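Local atomic coordinates of beta-Ala-His dipeptidase (Homo sapiens, PDB entry 3DLJ), a protein that hydrolyses Xaa-His dipeptides, above all carnosine and anserine, as a secreted, homodimeric zinc metallopeptidase of the M20 family. Residues Val105-Leu111 with Pro147-Trp151. Residues are numbered along the deposited sequence; the frame is centred on the assembly and turned at random.
Sequences VCFYGHL and PVLAW. With ZN (zinc ion), chain D.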
loop_
_atom_site.group_PDB
_atom_site.type_symbol
_atom_site.label_atom_id
_atom_site.label_comp_id
_atom_site.label_asym_id
_atom_site.label_seq_id
_atom_site.Cartn_x
_atom_site.Cartn_y
_atom_site.Cartn_z
ATOM N N VAL A 105 -9.970 -19.851 -4.806
ATOM C CA VAL A 105 -9.025 -18.757 -4.563
ATOM C C VAL A 105 -9.764 -17.427 -4.323
ATOM O O VAL A 105 -10.679 -17.079 -5.064
ATOM C CB VAL A 105 -8.029 -18.571 -5.767
ATOM C CG1 VAL A 105 -7.058 -17.463 -5.496
ATOM C CG2 VAL A 105 -7.274 -19.881 -6.064
ATOM N N CYS A 106 -9.343 -16.681 -3.304
ATOM C CA CYS A 106 -9.956 -15.400 -3.005
ATOM C C CYS A 106 -9.020 -14.238 -3.305
ATOM O O CYS A 106 -7.849 -14.274 -2.969
ATOM C CB CYS A 106 -10.423 -15.354 -1.544
ATOM S SG CYS A 106 -11.375 -13.869 -1.110
ATOM N N PHE A 107 -9.550 -13.193 -3.933
ATOM C CA PHE A 107 -8.756 -11.998 -4.237
ATOM C C PHE A 107 -9.211 -10.794 -3.427
ATOM O O PHE A 107 -10.388 -10.476 -3.407
ATOM C CB PHE A 107 -8.868 -11.662 -5.727
ATOM C CG PHE A 107 -8.149 -10.402 -6.130
ATOM C CD1 PHE A 107 -6.799 -10.429 -6.453
ATOM C CD2 PHE A 107 -8.831 -9.193 -6.200
ATOM C CE1 PHE A 107 -6.138 -9.250 -6.838
ATOM C CE2 PHE A 107 -8.175 -8.021 -6.573
ATOM C CZ PHE A 107 -6.829 -8.049 -6.886
ATOM N N TYR A 108 -8.270 -10.106 -2.799
ATOM C CA TYR A 108 -8.574 -8.889 -2.054
ATOM C C TYR A 108 -8.031 -7.683 -2.833
ATOM O O TYR A 108 -6.868 -7.682 -3.272
ATOM C CB TYR A 108 -7.998 -8.899 -0.603
ATOM C CG TYR A 108 -7.953 -7.490 -0.033
ATOM C CD1 TYR A 108 -9.056 -6.941 0.660
ATOM C CD2 TYR A 108 -6.857 -6.669 -0.268
ATOM C CE1 TYR A 108 -9.021 -5.613 1.123
ATOM C CE2 TYR A 108 -6.819 -5.359 0.190
ATOM C CZ TYR A 108 -7.885 -4.839 0.864
ATOM O OH TYR A 108 -7.798 -3.540 1.293
ATOM N N GLY A 109 -8.865 -6.656 -2.999
ATOM C CA GLY A 109 -8.359 -5.365 -3.502
ATOM C C GLY A 109 -9.106 -4.193 -2.908
ATOM O O GLY A 109 -10.042 -4.391 -2.148
ATOM N N HIS A 110 -8.703 -2.974 -3.251
ATOM C CA HIS A 110 -9.419 -1.761 -2.784
ATOM C C HIS A 110 -9.583 -0.773 -3.917
ATOM O O HIS A 110 -8.696 -0.647 -4.778
ATOM C CB HIS A 110 -8.748 -1.095 -1.566
ATOM C CG HIS A 110 -7.401 -0.481 -1.852
ATOM N ND1 HIS A 110 -7.242 0.832 -2.256
ATOM C CD2 HIS A 110 -6.151 -0.996 -1.771
ATOM C CE1 HIS A 110 -5.958 1.096 -2.419
ATOM N NE2 HIS A 110 -5.273 0.003 -2.130
ATOM N N LEU A 111 -10.732 -0.102 -3.935
ATOM C CA LEU A 111 -11.057 0.841 -5.019
ATOM C C LEU A 111 -11.103 2.308 -4.569
ATOM O O LEU A 111 -11.420 3.195 -5.359
ATOM C CB LEU A 111 -12.331 0.411 -5.746
ATOM C CG LEU A 111 -12.116 -0.879 -6.556
ATOM C CD1 LEU A 111 -13.449 -1.362 -7.064
ATOM C CD2 LEU A 111 -11.172 -0.656 -7.727
ATOM N N PRO A 147 -4.255 -3.167 -10.879
ATOM C CA PRO A 147 -4.220 -4.589 -10.523
ATOM C C PRO A 147 -5.584 -5.236 -10.199
ATOM O O PRO A 147 -5.769 -6.422 -10.462
ATOM C CB PRO A 147 -3.251 -4.629 -9.312
ATOM C CG PRO A 147 -2.459 -3.401 -9.402
ATOM C CD PRO A 147 -3.459 -2.363 -9.929
ATOM N N VAL A 148 -6.535 -4.493 -9.661
ATOM C CA VAL A 148 -7.883 -5.054 -9.508
ATOM C C VAL A 148 -8.485 -5.382 -10.873
ATOM O O VAL A 148 -9.077 -6.456 -11.062
ATOM C CB VAL A 148 -8.849 -4.158 -8.681
ATOM C CG1 VAL A 148 -10.275 -4.722 -8.703
ATOM C CG2 VAL A 148 -8.374 -4.036 -7.252
ATOM N N LEU A 149 -8.322 -4.466 -11.825
ATOM C CA LEU A 149 -8.885 -4.656 -13.176
ATOM C C LEU A 149 -8.152 -5.713 -13.960
ATOM O O LEU A 149 -8.767 -6.404 -14.743
ATOM C CB LEU A 149 -8.936 -3.338 -13.954
ATOM C CG LEU A 149 -10.196 -2.506 -13.667
ATOM C CD1 LEU A 149 -10.089 -1.094 -14.275
ATOM C CD2 LEU A 149 -11.456 -3.232 -14.185
ATOM N N ALA A 150 -6.840 -5.825 -13.760
ATOM C CA ALA A 150 -6.044 -6.859 -14.398
ATOM C C ALA A 150 -6.540 -8.261 -14.020
ATOM O O ALA A 150 -6.640 -9.142 -14.890
ATOM C CB ALA A 150 -4.577 -6.695 -14.063
ATOM N N TRP A 151 -6.848 -8.444 -12.736
ATOM C CA TRP A 151 -7.472 -9.658 -12.191
ATOM C C TRP A 151 -8.850 -9.885 -12.771
ATOM O O TRP A 151 -9.147 -10.987 -13.255
ATOM C CB TRP A 151 -7.559 -9.586 -10.641
ATOM C CG TRP A 151 -8.122 -10.825 -9.981
ATOM C CD1 TRP A 151 -9.442 -11.081 -9.711
ATOM C CD2 TRP A 151 -7.389 -11.977 -9.497
ATOM N NE1 TRP A 151 -9.577 -12.317 -9.107
ATOM C CE2 TRP A 151 -8.340 -12.878 -8.946
ATOM C CE3 TRP A 151 -6.025 -12.323 -9.451
ATOM C CZ2 TRP A 151 -7.972 -14.108 -8.368
ATOM C CZ3 TRP A 151 -5.659 -13.559 -8.870
ATOM C CH2 TRP A 151 -6.630 -14.424 -8.342
HETATM ZN ZN ZN D . -3.315 -0.038 -2.183
#
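His-110 NE2 binds a zinc ion at 2.0 Å from the end of strand 104-110, which helix 141-160 joins to its parallel neighbour 168-174 in a beta-alpha-beta crossover of the M20 catalytic domain. One residue back along the strand, Val-148 CG2 comes within 4.0 Å of Gly-109 CA, and metal site gives way to hydrophobic core. Asp-143 and Asp-206 complete the protein ligands of this zinc, while ND1 of the same imidazole gives a hydrogen bond to Asp-112 O, which fixes the ring's rotation and turns NE2 to the metal. The axes of segments 105-110 and 147-151 approach to 9.0 Å and run at 143°, closer to antiparallel than to parallel.

Between strand and helix the packing is apolar. Phe-107 and Trp-151 stack face to face, the phenyl centroid 4.1 Å from that of the pyrrole ring, with planes tilted by 17°; a wide, flat indole suits a phenyl face. Both side chains hold CG anti to the backbone N (chi1 177° in Phe-107) and reach across from opposite sides, each CB lying over the other's ring in a CH-pi contact. With an alanine here in place of the indole, one face of Phe-107 would probably lose its cover, and Val-105 CG1 its neighbour at the ring edge. Phe-474 and Phe-478 meet that indole edge-to-face from helix 464-482. Glycine suits position 109 because any CB there would run into Val-148. The beta-branched valine offers two methyls to different partners: CG1 faces Leu-111 CD2, whereas CG2 also lies at the phenyl edge, 4.0 Å from Phe-107 CE2.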